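Twin-arginine translocation pathway signal protein (Burkholderia phytofirmans, PDB 2RJO) binds beta-D-galactopyranose between its two lobes and is probably an exported, periplasmic sugar-binding protein serving sugar uptake or sensing. Local coordinates at residues W95-K99 with D100-W104; W202-N205 with D206-L210; V238-S242 with G243-A247; L265-E269 with K270-L274. All blocks are in the same frame, centred on the assembly; numbering follows the deposited sequence.

Interaction 1 of 4, residues W95-K99 with D100-W104. With GAL (beta-D-galactopyranose), chain B.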
loop_
_atom_site.group_PDB
_atom_site.type_symbol
_atom_site.label_atom_id
_atom_site.label_comp_id
_atom_site.label_asym_id
_atom_site.label_seq_id
_atom_site.Cartn_x
_atom_site.Cartn_y
_atom_site.Cartn_z
ATOM N N TRP A 95 3.615 -2.748 4.919
ATOM C CA TRP A 95 3.587 -1.294 5.068
ATOM C C TRP A 95 3.889 -0.652 6.424
ATOM O O TRP A 95 4.898 0.027 6.574
ATOM C CB TRP A 95 2.230 -0.740 4.596
ATOM C CG TRP A 95 1.963 -0.804 3.098
ATOM C CD1 TRP A 95 0.876 -1.354 2.487
ATOM C CD2 TRP A 95 2.797 -0.296 2.042
ATOM N NE1 TRP A 95 0.979 -1.228 1.119
ATOM C CE2 TRP A 95 2.145 -0.582 0.820
ATOM C CE3 TRP A 95 4.025 0.369 2.011
ATOM C CZ2 TRP A 95 2.688 -0.224 -0.418
ATOM C CZ3 TRP A 95 4.567 0.724 0.769
ATOM C CH2 TRP A 95 3.897 0.425 -0.418
ATOM N N ASN A 96 3.007 -0.851 7.402
ATOM C CA ASN A 96 3.153 -0.199 8.706
ATOM C C ASN A 96 3.728 -0.994 9.879
ATOM O O ASN A 96 3.287 -2.100 10.179
ATOM C CB ASN A 96 1.796 0.382 9.144
ATOM C CG ASN A 96 1.168 1.289 8.102
ATOM O OD1 ASN A 96 1.749 2.291 7.697
ATOM N ND2 ASN A 96 -0.035 0.937 7.665
ATOM N N LYS A 97 4.704 -0.394 10.550
ATOM C CA LYS A 97 5.335 -0.986 11.718
ATOM C C LYS A 97 6.328 0.010 12.304
ATOM O O LYS A 97 6.810 0.905 11.602
ATOM C CB LYS A 97 6.089 -2.270 11.356
ATOM C CG LYS A 97 7.468 -2.033 10.750
ATOM C CD LYS A 97 8.269 -3.326 10.669
ATOM C CE LYS A 97 9.697 -3.074 10.195
ATOM N NZ LYS A 97 10.527 -2.289 11.159
ATOM N N PRO A 98 6.643 -0.131 13.603
ATOM C CA PRO A 98 7.597 0.780 14.240
ATOM C C PRO A 98 8.982 0.489 13.671
ATOM O O PRO A 98 9.249 -0.623 13.226
ATOM C CB PRO A 98 7.508 0.402 15.720
ATOM C CG PRO A 98 6.129 -0.209 15.854
ATOM C CD PRO A 98 6.023 -1.025 14.599
ATOM N N LYS A 99 9.865 1.475 13.686
ATOM C CA LYS A 99 11.201 1.255 13.165
ATOM C C LYS A 99 11.913 0.136 13.930
ATOM O O LYS A 99 12.579 -0.707 13.326
ATOM C CB LYS A 99 12.015 2.545 13.259
ATOM C CG LYS A 99 13.413 2.451 12.657
ATOM C CD LYS A 99 14.271 3.631 13.104
ATOM C CE LYS A 99 15.684 3.537 12.544
ATOM N NZ LYS A 99 16.321 2.227 12.897
ATOM N N ASP A 100 11.757 0.117 15.254
ATOM C CA ASP A 100 12.421 -0.887 16.099
ATOM C C ASP A 100 11.891 -2.309 16.007
ATOM O O ASP A 100 12.581 -3.247 16.399
ATOM C CB ASP A 100 12.382 -0.477 17.572
ATOM C CG ASP A 100 12.962 0.895 17.815
ATOM O OD1 ASP A 100 13.739 1.390 16.961
ATOM O OD2 ASP A 100 12.639 1.479 18.876
ATOM N N LEU A 101 10.672 -2.474 15.513
ATOM C CA LEU A 101 10.093 -3.807 15.401
ATOM C C LEU A 101 10.677 -4.572 14.215
ATOM O O LEU A 101 10.393 -4.239 13.059
ATOM C CB LEU A 101 8.580 -3.711 15.241
ATOM C CG LEU A 101 7.839 -5.039 15.341
ATOM C CD1 LEU A 101 7.996 -5.580 16.752
ATOM C CD2 LEU A 101 6.357 -4.830 15.012
ATOM N N HIS A 102 11.482 -5.597 14.504
ATOM C CA HIS A 102 12.105 -6.410 13.455
ATOM C C HIS A 102 11.703 -7.878 13.573
ATOM O O HIS A 102 11.645 -8.438 14.677
ATOM C CB HIS A 102 13.634 -6.326 13.540
ATOM C CG HIS A 102 14.175 -4.936 13.462
ATOM N ND1 HIS A 102 14.079 -4.158 12.321
ATOM C CD2 HIS A 102 14.803 -4.165 14.380
ATOM C CE1 HIS A 102 14.618 -2.981 12.547
ATOM N NE2 HIS A 102 15.067 -2.954 13.793
ATOM N N PRO A 103 11.417 -8.525 12.432
ATOM C CA PRO A 103 11.031 -9.939 12.478
ATOM C C PRO A 103 12.078 -10.851 13.125
ATOM O O PRO A 103 11.725 -11.809 13.814
ATOM C CB PRO A 103 10.771 -10.289 11.007
ATOM C CG PRO A 103 11.492 -9.224 10.238
ATOM C CD PRO A 103 11.283 -7.989 11.069
ATOM N N TRP A 104 13.356 -10.553 12.910
ATOM C CA TRP A 104 14.420 -11.379 13.485
ATOM C C TRP A 104 14.471 -11.336 15.012
ATOM O O TRP A 104 15.174 -12.135 15.637
ATOM C CB TRP A 104 15.775 -11.001 12.885
ATOM C CG TRP A 104 16.063 -9.530 12.835
ATOM C CD1 TRP A 104 16.466 -8.739 13.864
ATOM C CD2 TRP A 104 15.993 -8.685 11.682
ATOM N NE1 TRP A 104 16.650 -7.447 13.427
ATOM C CE2 TRP A 104 16.353 -7.387 12.089
ATOM C CE3 TRP A 104 15.632 -8.893 10.342
ATOM C CZ2 TRP A 104 16.399 -6.310 11.201
ATOM C CZ3 TRP A 104 15.676 -7.819 9.462
ATOM C CH2 TRP A 104 16.044 -6.545 9.897
HETATM C C1 GAL B . -3.766 2.142 1.744
HETATM C C2 GAL B . -2.979 2.759 0.564
HETATM C C3 GAL B . -1.662 1.970 0.383
HETATM C C4 GAL B . -0.850 2.061 1.687
HETATM C C5 GAL B . -1.732 1.452 2.813
HETATM C C6 GAL B . -0.968 1.531 4.118
HETATM O O1 GAL B . -4.985 2.884 1.929
HETATM O O2 GAL B . -3.753 2.663 -0.630
HETATM O O3 GAL B . -0.897 2.532 -0.682
HETATM O O4 GAL B . -0.590 3.435 1.974
HETATM O O5 GAL B . -2.976 2.213 2.964
HETATM O O6 GAL B . -1.783 0.966 5.128
#
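The ammonium nitrogen of Lys97 is gripped from within its own turn by two backbone carbonyls: NZ donates to Leu101 O at 2.7 Å and to Pro98 O at 2.9 Å. A lysine suits this place because its long chain can fold back and supply several N-H groups to loop carbonyls. The bend at the last torsion (chi4 67°) brings NZ round to Leu101 O, tilted moderately from the carbonyl plane, and Tyr323 OH is a further partner of the amine. Pro98 O is shared, since Leu101 N also donates to it, at 3.3 Å and from above the carbonyl plane, which closes a type I beta-turn over Lys99 and Asp100. On the apolar side of that turn the Pro98 ring and the Leu101 side chain lie side by side, CD of the proline 3.8 Å from CB of the leucine. His102 brings CE1 to 3.2 Å from Lys99 O, while its ND1 is hydrogen-bonded to Glu283.

The start of the loop serves the sugar. One face of the Trp95 indole lies under galactose, whose C4 sits 3.8 Å above the ring plane toward the rim, consistent with the CH-pi contacts tryptophan often makes in sugar-binding proteins. Asn96 ND2 adds a weak bond to galactose O6, 3.1 Å long; it also donates to Pro71 O.

The whole loop leaves strand 90-94 of the mixed sheet and leads to strand 110-115. Pro98 rests on Ala77 and Arg78 of helix 74-87, Leu101 on Tyr110 of strand 110-115, and Trp95 and Asn96 reach Pro150 of helix 149-163.

Interaction 2 of 4, residues W202-N205 with D206-L210. With GAL (beta-D-galactopyranose), chain B.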
loop_
_atom_site.group_PDB
_atom_site.type_symbol
_atom_site.label_atom_id
_atom_site.label_comp_id
_atom_site.label_asym_id
_atom_site.label_seq_id
_atom_site.Cartn_x
_atom_site.Cartn_y
_atom_site.Cartn_z
ATOM N N TRP A 202 -0.864 16.303 -6.485
ATOM C CA TRP A 202 -0.114 15.104 -6.093
ATOM C C TRP A 202 -0.921 14.406 -4.998
ATOM O O TRP A 202 -1.340 15.047 -4.029
ATOM C CB TRP A 202 1.252 15.496 -5.516
ATOM C CG TRP A 202 2.160 14.334 -5.108
ATOM C CD1 TRP A 202 3.110 13.723 -5.883
ATOM C CD2 TRP A 202 2.250 13.710 -3.809
ATOM N NE1 TRP A 202 3.787 12.771 -5.150
ATOM C CE2 TRP A 202 3.281 12.742 -3.881
ATOM C CE3 TRP A 202 1.561 13.877 -2.599
ATOM C CZ2 TRP A 202 3.641 11.947 -2.779
ATOM C CZ3 TRP A 202 1.920 13.084 -1.503
ATOM C CH2 TRP A 202 2.953 12.133 -1.605
ATOM N N ALA A 203 -1.145 13.102 -5.151
ATOM C CA ALA A 203 -1.887 12.317 -4.162
ATOM C C ALA A 203 -1.040 11.135 -3.673
ATOM O O ALA A 203 -0.383 10.454 -4.474
ATOM C CB ALA A 203 -3.193 11.809 -4.758
ATOM N N ALA A 204 -1.052 10.898 -2.360
ATOM C CA ALA A 204 -0.267 9.815 -1.768
ATOM C C ALA A 204 -0.720 8.401 -2.172
ATOM O O ALA A 204 -0.002 7.439 -1.919
ATOM C CB ALA A 204 -0.243 9.954 -0.241
ATOM N N ASN A 205 -1.908 8.276 -2.761
ATOM C CA ASN A 205 -2.407 6.978 -3.244
ATOM C C ASN A 205 -3.484 7.212 -4.303
ATOM O O ASN A 205 -3.923 8.343 -4.490
ATOM C CB ASN A 205 -2.918 6.105 -2.078
ATOM C CG ASN A 205 -4.334 6.440 -1.649
ATOM O OD1 ASN A 205 -4.737 7.597 -1.643
ATOM N ND2 ASN A 205 -5.087 5.421 -1.254
ATOM N N ASP A 206 -3.885 6.164 -5.022
ATOM C CA ASP A 206 -4.896 6.316 -6.069
ATOM C C ASP A 206 -6.277 6.760 -5.604
ATOM O O ASP A 206 -6.911 7.590 -6.252
ATOM C CB ASP A 206 -5.064 5.018 -6.871
ATOM C CG ASP A 206 -3.883 4.733 -7.778
ATOM O OD1 ASP A 206 -2.995 5.603 -7.886
ATOM O OD2 ASP A 206 -3.845 3.642 -8.383
ATOM N N ASP A 207 -6.751 6.199 -4.494
ATOM C CA ASP A 207 -8.071 6.547 -3.997
ATOM C C ASP A 207 -8.216 8.057 -3.808
ATOM O O ASP A 207 -9.210 8.632 -4.235
ATOM C CB ASP A 207 -8.362 5.817 -2.682
ATOM C CG ASP A 207 -9.841 5.524 -2.495
ATOM O OD1 ASP A 207 -10.444 4.907 -3.400
ATOM O OD2 ASP A 207 -10.416 5.899 -1.446
HETATM N N MSE A 208 -7.222 8.694 -3.190
HETATM C CA MSE A 208 -7.273 10.138 -2.963
HETATM C C MSE A 208 -7.178 10.898 -4.293
HETATM O O MSE A 208 -7.787 11.951 -4.457
HETATM C CB MSE A 208 -6.151 10.591 -2.002
HETATM C CG MSE A 208 -6.218 9.981 -0.587
HETATM SE SE MSE A 208 -5.234 10.838 0.699
HETATM C CE MSE A 208 -3.590 10.543 0.120
ATOM N N ALA A 209 -6.417 10.367 -5.243
ATOM C CA ALA A 209 -6.292 11.017 -6.548
ATOM C C ALA A 209 -7.629 10.961 -7.282
ATOM O O ALA A 209 -8.018 11.920 -7.946
ATOM C CB ALA A 209 -5.214 10.335 -7.378
ATOM N N LEU A 210 -8.329 9.834 -7.161
ATOM C CA LEU A 210 -9.630 9.678 -7.816
ATOM C C LEU A 210 -10.624 10.601 -7.137
ATOM O O LEU A 210 -11.562 11.084 -7.760
ATOM C CB LEU A 210 -10.115 8.221 -7.739
ATOM C CG LEU A 210 -9.316 7.244 -8.613
ATOM C CD1 LEU A 210 -9.760 5.815 -8.361
ATOM C CD2 LEU A 210 -9.502 7.601 -10.073
HETATM C C1 GAL B . -3.766 2.142 1.744
HETATM C C2 GAL B . -2.979 2.759 0.564
HETATM C C3 GAL B . -1.662 1.970 0.383
HETATM C C4 GAL B . -0.850 2.061 1.687
HETATM C C5 GAL B . -1.732 1.452 2.813
HETATM C C6 GAL B . -0.968 1.531 4.118
HETATM O O1 GAL B . -4.985 2.884 1.929
HETATM O O2 GAL B . -3.753 2.663 -0.630
HETATM O O3 GAL B . -0.897 2.532 -0.682
HETATM O O4 GAL B . -0.590 3.435 1.974
HETATM O O5 GAL B . -2.976 2.213 2.964
HETATM O O6 GAL B . -1.783 0.966 5.128
#
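Two hydrogen bonds tie Asn205 to the first turn of the following helix. Its side-chain OD1 accepts from Met208 N at 3.1 Å, the donor standing above the amide plane, and its backbone O accepts from Ala209 N at 3.3 Å. The first is an N-cap bond, for which asparagine is well suited: with CG between the backbone N and the carbonyl carbon (chi1 82°), the short side chain turns its oxygen back to the helix start. The other end of the same amide serves the ligand, ND2 donating to galactose O2 at 3.1 Å, fairly straight (160°).

Apolar contacts fill the inner side of the turn. Ala203 CB meets Ala209 CB at 3.6 Å, two small methyls that let strand and helix come close. The selenomethionine at position 208 crosses the Asn205 side chain at about a right angle, and its bent end carries CE to 3.4 Å from Ala204 CB, a tight fit.

Asp206 turns its carboxylate to Ser248 and Thr233, and Asp207 to Ser180. With OD1 taken by the cap, the amide is probably held with its NH2 turned to the sugar and, weakly, to Trp178 O, so capping and ligand recognition share one side chain.

Interaction 3 of 4, residues V238-S242 with G243-A247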
loop_
_atom_site.group_PDB
_atom_site.type_symbol
_atom_site.label_atom_id
_atom_site.label_comp_id
_atom_site.label_asym_id
_atom_site.label_seq_id
_atom_site.Cartn_x
_atom_site.Cartn_y
_atom_site.Cartn_z
ATOM N N VAL A 238 -7.490 3.089 -15.251
ATOM C CA VAL A 238 -8.472 3.594 -16.203
ATOM C C VAL A 238 -8.305 5.107 -16.330
ATOM O O VAL A 238 -8.302 5.655 -17.437
ATOM C CB VAL A 238 -9.897 3.270 -15.739
ATOM C CG1 VAL A 238 -10.915 3.934 -16.642
ATOM C CG2 VAL A 238 -10.095 1.772 -15.743
ATOM N N ALA A 239 -8.142 5.776 -15.195
ATOM C CA ALA A 239 -7.963 7.220 -15.205
ATOM C C ALA A 239 -6.677 7.576 -15.941
ATOM O O ALA A 239 -6.582 8.644 -16.533
ATOM C CB ALA A 239 -7.917 7.756 -13.790
ATOM N N ILE A 240 -5.682 6.695 -15.908
ATOM C CA ILE A 240 -4.433 7.000 -16.604
ATOM C C ILE A 240 -4.604 6.883 -18.119
ATOM O O ILE A 240 -4.118 7.722 -18.880
ATOM C CB ILE A 240 -3.276 6.065 -16.165
ATOM C CG1 ILE A 240 -2.903 6.340 -14.707
ATOM C CG2 ILE A 240 -2.064 6.282 -17.066
ATOM C CD1 ILE A 240 -1.788 5.480 -14.197
ATOM N N LYS A 241 -5.297 5.841 -18.561
ATOM C CA LYS A 241 -5.501 5.663 -19.988
ATOM C C LYS A 241 -6.383 6.780 -20.543
ATOM O O LYS A 241 -6.316 7.096 -21.726
ATOM C CB LYS A 241 -6.155 4.312 -20.283
ATOM C CG LYS A 241 -6.090 3.958 -21.751
ATOM C CD LYS A 241 -7.414 3.442 -22.298
ATOM C CE LYS A 241 -7.612 1.946 -22.054
ATOM N NZ LYS A 241 -8.797 1.478 -22.841
ATOM N N SER A 242 -7.202 7.376 -19.682
ATOM C CA SER A 242 -8.107 8.445 -20.093
ATOM C C SER A 242 -7.461 9.821 -20.011
ATOM O O SER A 242 -8.103 10.828 -20.302
ATOM C CB SER A 242 -9.364 8.426 -19.227
ATOM O OG SER A 242 -9.060 8.736 -17.877
ATOM N N GLY A 243 -6.198 9.864 -19.606
ATOM C CA GLY A 243 -5.497 11.131 -19.511
ATOM C C GLY A 243 -5.805 11.965 -18.281
ATOM O O GLY A 243 -5.315 13.085 -18.149
ATOM N N GLU A 244 -6.591 11.440 -17.355
ATOM C CA GLU A 244 -6.918 12.227 -16.178
ATOM C C GLU A 244 -5.908 12.111 -15.043
ATOM O O GLU A 244 -5.755 13.041 -14.238
ATOM C CB GLU A 244 -8.331 11.885 -15.726
ATOM C CG GLU A 244 -9.333 12.348 -16.777
ATOM C CD GLU A 244 -10.766 12.100 -16.394
ATOM O OE1 GLU A 244 -11.099 12.270 -15.208
ATOM O OE2 GLU A 244 -11.567 11.747 -17.287
ATOM N N LEU A 245 -5.212 10.975 -14.999
ATOM C CA LEU A 245 -4.182 10.725 -14.001
ATOM C C LEU A 245 -2.917 10.596 -14.835
ATOM O O LEU A 245 -2.897 9.821 -15.791
ATOM C CB LEU A 245 -4.464 9.414 -13.263
ATOM C CG LEU A 245 -3.597 9.101 -12.041
ATOM C CD1 LEU A 245 -3.962 10.038 -10.893
ATOM C CD2 LEU A 245 -3.815 7.671 -11.619
ATOM N N VAL A 246 -1.871 11.353 -14.516
ATOM C CA VAL A 246 -0.657 11.256 -15.321
ATOM C C VAL A 246 0.296 10.139 -14.915
ATOM O O VAL A 246 1.132 9.719 -15.713
ATOM C CB VAL A 246 0.111 12.592 -15.359
ATOM C CG1 VAL A 246 -0.788 13.674 -15.926
ATOM C CG2 VAL A 246 0.584 12.973 -13.989
ATOM N N ALA A 247 0.160 9.635 -13.692
ATOM C CA ALA A 247 1.033 8.561 -13.236
ATOM C C ALA A 247 0.594 7.933 -11.927
ATOM O O ALA A 247 -0.139 8.535 -11.147
ATOM C CB ALA A 247 2.460 9.069 -13.105
HETATM O O HOH W 1 -2.469 9.816 -18.317
HETATM O O HOH W 2 -11.539 8.895 -17.177
#
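Ile240 and Leu245 cross obliquely where helix 234-241 ends, the isoleucine CG1 lying 3.5 Å from Leu245 CD2, a tight carbon contact. Leu245 CG is anti to the backbone N (chi1 -171°), which carries its branch across to Ile240, while its CB also meets Ala239 CB at 3.9 Å. Branched and small apolar residues suit this inner side, where chain and helix close on each other. Leu245 O meets the helix as well, accepting a CA-H...O contact from Ile240 CA at 3.3 Å and a hydrogen from a water that also donates to Ile240 O.

The reversal behind this packing is a Schellman motif. Gly243 takes the positive phi readily, its N donating to Ile240 O at 3.1 Å, and Ala239 O receives both Glu244 N at 2.9 Å and Leu245 N. On the outer side, Ser242 OG lies near the carbonyls of Val238 and Ala239; a second water donates to this OG at 2.6 Å and weakly to Glu244 OE2. The other carboxylate oxygen of Glu244 forms a salt bridge with Arg217.

Leu245 packs on Ala209 and Ile213 of helix 206-218 and on Val227 of strand 227-228, whereas Ile240 faces Val291 of strand 283-291, so the turn lies between that helix and strands of both sheets.

Interaction 4 of 4, residues L265-E269 with K270-L274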
loop_
_atom_site.group_PDB
_atom_site.type_symbol
_atom_site.label_atom_id
_atom_site.label_comp_id
_atom_site.label_asym_id
_atom_site.label_seq_id
_atom_site.Cartn_x
_atom_site.Cartn_y
_atom_site.Cartn_z
ATOM N N LEU A 265 2.967 -19.409 5.508
ATOM C CA LEU A 265 2.615 -20.819 5.495
ATOM C C LEU A 265 3.839 -21.714 5.338
ATOM O O LEU A 265 3.930 -22.764 5.982
ATOM C CB LEU A 265 1.588 -21.110 4.387
ATOM C CG LEU A 265 1.023 -22.544 4.285
ATOM C CD1 LEU A 265 0.445 -22.990 5.634
ATOM C CD2 LEU A 265 -0.048 -22.607 3.194
ATOM N N GLN A 266 4.784 -21.298 4.495
ATOM C CA GLN A 266 5.992 -22.068 4.284
ATOM C C GLN A 266 6.883 -22.028 5.514
ATOM O O GLN A 266 7.682 -22.932 5.736
ATOM C CB GLN A 266 6.757 -21.557 3.065
ATOM C CG GLN A 266 6.073 -21.897 1.761
ATOM C CD GLN A 266 6.987 -21.791 0.561
ATOM O OE1 GLN A 266 8.143 -22.205 0.609
ATOM N NE2 GLN A 266 6.464 -21.252 -0.534
ATOM N N ALA A 267 6.758 -20.977 6.313
ATOM C CA ALA A 267 7.557 -20.886 7.527
ATOM C C ALA A 267 6.968 -21.880 8.520
ATOM O O ALA A 267 7.697 -22.640 9.143
ATOM C CB ALA A 267 7.504 -19.476 8.097
ATOM N N LYS A 268 5.641 -21.884 8.637
ATOM C CA LYS A 268 4.940 -22.786 9.551
ATOM C C LYS A 268 5.187 -24.245 9.202
ATOM O O LYS A 268 5.284 -25.092 10.087
ATOM C CB LYS A 268 3.430 -22.513 9.533
ATOM C CG LYS A 268 2.639 -23.418 10.469
ATOM C CD LYS A 268 1.140 -23.167 10.371
ATOM C CE LYS A 268 0.354 -24.152 11.233
ATOM N NZ LYS A 268 0.715 -24.103 12.677
ATOM N N GLU A 269 5.286 -24.540 7.911
ATOM C CA GLU A 269 5.516 -25.913 7.477
ATOM C C GLU A 269 6.989 -26.248 7.512
ATOM O O GLU A 269 7.397 -27.341 7.121
ATOM C CB GLU A 269 4.982 -26.124 6.068
ATOM C CG GLU A 269 3.472 -25.925 5.971
ATOM C CD GLU A 269 2.950 -26.108 4.562
ATOM O OE1 GLU A 269 3.602 -25.599 3.628
ATOM O OE2 GLU A 269 1.890 -26.748 4.387
ATOM N N LYS A 270 7.784 -25.300 7.994
ATOM C CA LYS A 270 9.218 -25.485 8.088
ATOM C C LYS A 270 9.832 -25.772 6.723
ATOM O O LYS A 270 10.827 -26.494 6.624
ATOM C CB LYS A 270 9.531 -26.609 9.083
ATOM C CG LYS A 270 8.874 -26.389 10.452
ATOM C CD LYS A 270 9.530 -27.227 11.528
ATOM C CE LYS A 270 8.843 -27.052 12.877
ATOM N NZ LYS A 270 9.619 -27.722 13.979
ATOM N N LYS A 271 9.231 -25.208 5.676
ATOM C CA LYS A 271 9.738 -25.361 4.316
ATOM C C LYS A 271 10.890 -24.370 4.124
ATOM O O LYS A 271 11.729 -24.546 3.244
ATOM C CB LYS A 271 8.632 -25.095 3.279
ATOM C CG LYS A 271 7.553 -26.170 3.246
ATOM C CD LYS A 271 6.377 -25.827 2.326
ATOM C CE LYS A 271 6.764 -25.860 0.852
ATOM N NZ LYS A 271 7.148 -27.237 0.395
ATOM N N ILE A 272 10.923 -23.324 4.951
ATOM C CA ILE A 272 11.990 -22.334 4.878
ATOM C C ILE A 272 12.643 -22.155 6.246
ATOM O O ILE A 272 11.974 -22.195 7.273
ATOM C CB ILE A 272 11.479 -20.973 4.362
ATOM C CG1 ILE A 272 10.242 -20.525 5.148
ATOM C CG2 ILE A 272 11.142 -21.075 2.887
ATOM C CD1 ILE A 272 9.718 -19.161 4.696
ATOM N N ASP A 273 13.959 -21.951 6.248
ATOM C CA ASP A 273 14.719 -21.799 7.485
ATOM C C ASP A 273 14.912 -20.328 7.876
ATOM O O ASP A 273 16.012 -19.774 7.738
ATOM C CB ASP A 273 16.087 -22.466 7.325
ATOM C CG ASP A 273 16.811 -22.625 8.636
ATOM O OD1 ASP A 273 16.750 -21.698 9.477
ATOM O OD2 ASP A 273 17.455 -23.682 8.823
ATOM N N LEU A 274 13.841 -19.717 8.375
ATOM C CA LEU A 274 13.844 -18.319 8.800
ATOM C C LEU A 274 15.135 -17.808 9.417
ATOM O O LEU A 274 15.662 -16.769 9.009
ATOM C CB LEU A 274 12.703 -18.080 9.793
ATOM C CG LEU A 274 11.456 -17.420 9.208
ATOM C CD1 LEU A 274 11.087 -18.087 7.907
ATOM C CD2 LEU A 274 10.316 -17.496 10.202
#
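The backbone ends helix 253-268 in a Schellman motif: Lys271 N donates to Gln266 O at 2.8 Å, Lys270 N to Ala267 O at 2.9 Å, and Lys270 adopts a positive phi (59°). This left-handed conformation is one usually favoured by glycine; the lysine takes it with its CB directed away from the helix end. Gln266 O also receives a weak bond from Ile272 N, so the chain is held against the last turn as it leaves.

Ile272 turns inward behind that reversal. Its CG1 stands between the backbone N and the carbonyl carbon (chi1 51°), and this brings CG1 to 3.6 Å from Ala267 CA, with CD1 reaching 4.1 Å from Ala267 CB. The same alanine methyl meets Leu274 CD1 at 3.8 Å, so a small side chain on the helix receives two larger apolar ones from the loop. Beyond them, Ala267 and Lys268 touch Tyr90 of strand 90-94.

The outer side is polar and long-chained. Gln266 crosses Lys271 at a slant, its CG 4.0 Å from the lysine CD and its OE1 near CE. Glu269 runs alongside Lys271 in the same direction, OE1 coming to 3.1 Å from CD; the bends at the end of the lysine leave NZ 5.1 Å from that oxygen, too far for a salt bridge.

The chemistry therefore divides by side. Methyl and branched carbons pack the inner flank, while long charged residues suit the solvent side, where Glu269 may still favour the nearby ammonium group electrostatically. Gln266 O and Ala267 O, near the helix end, are met by N-H groups of the reversing backbone.

The four contacts follow one another along the chain without overlap. Interactions 1 and 2 both touch galactose yet have centres about 25 Å apart: the first follows strand 90-94 of the mixed sheet, the second strand 198-203 of the parallel sheet, so the sugar is held from both lobes, as expected of a periplasmic binding protein. Interaction 3 packs directly on interaction 2, its centre about 12 Å away, with Ala209 CB 3.7 Å from Leu245 CD1. Interaction 4 lies across the molecule, about 41 Å from interaction 3 between centres, and about 20 Å from interaction 1. Schellman motifs end helices in 238-247, against helix 206-218, and in 265-274, against strand 90-94 in the other lobe.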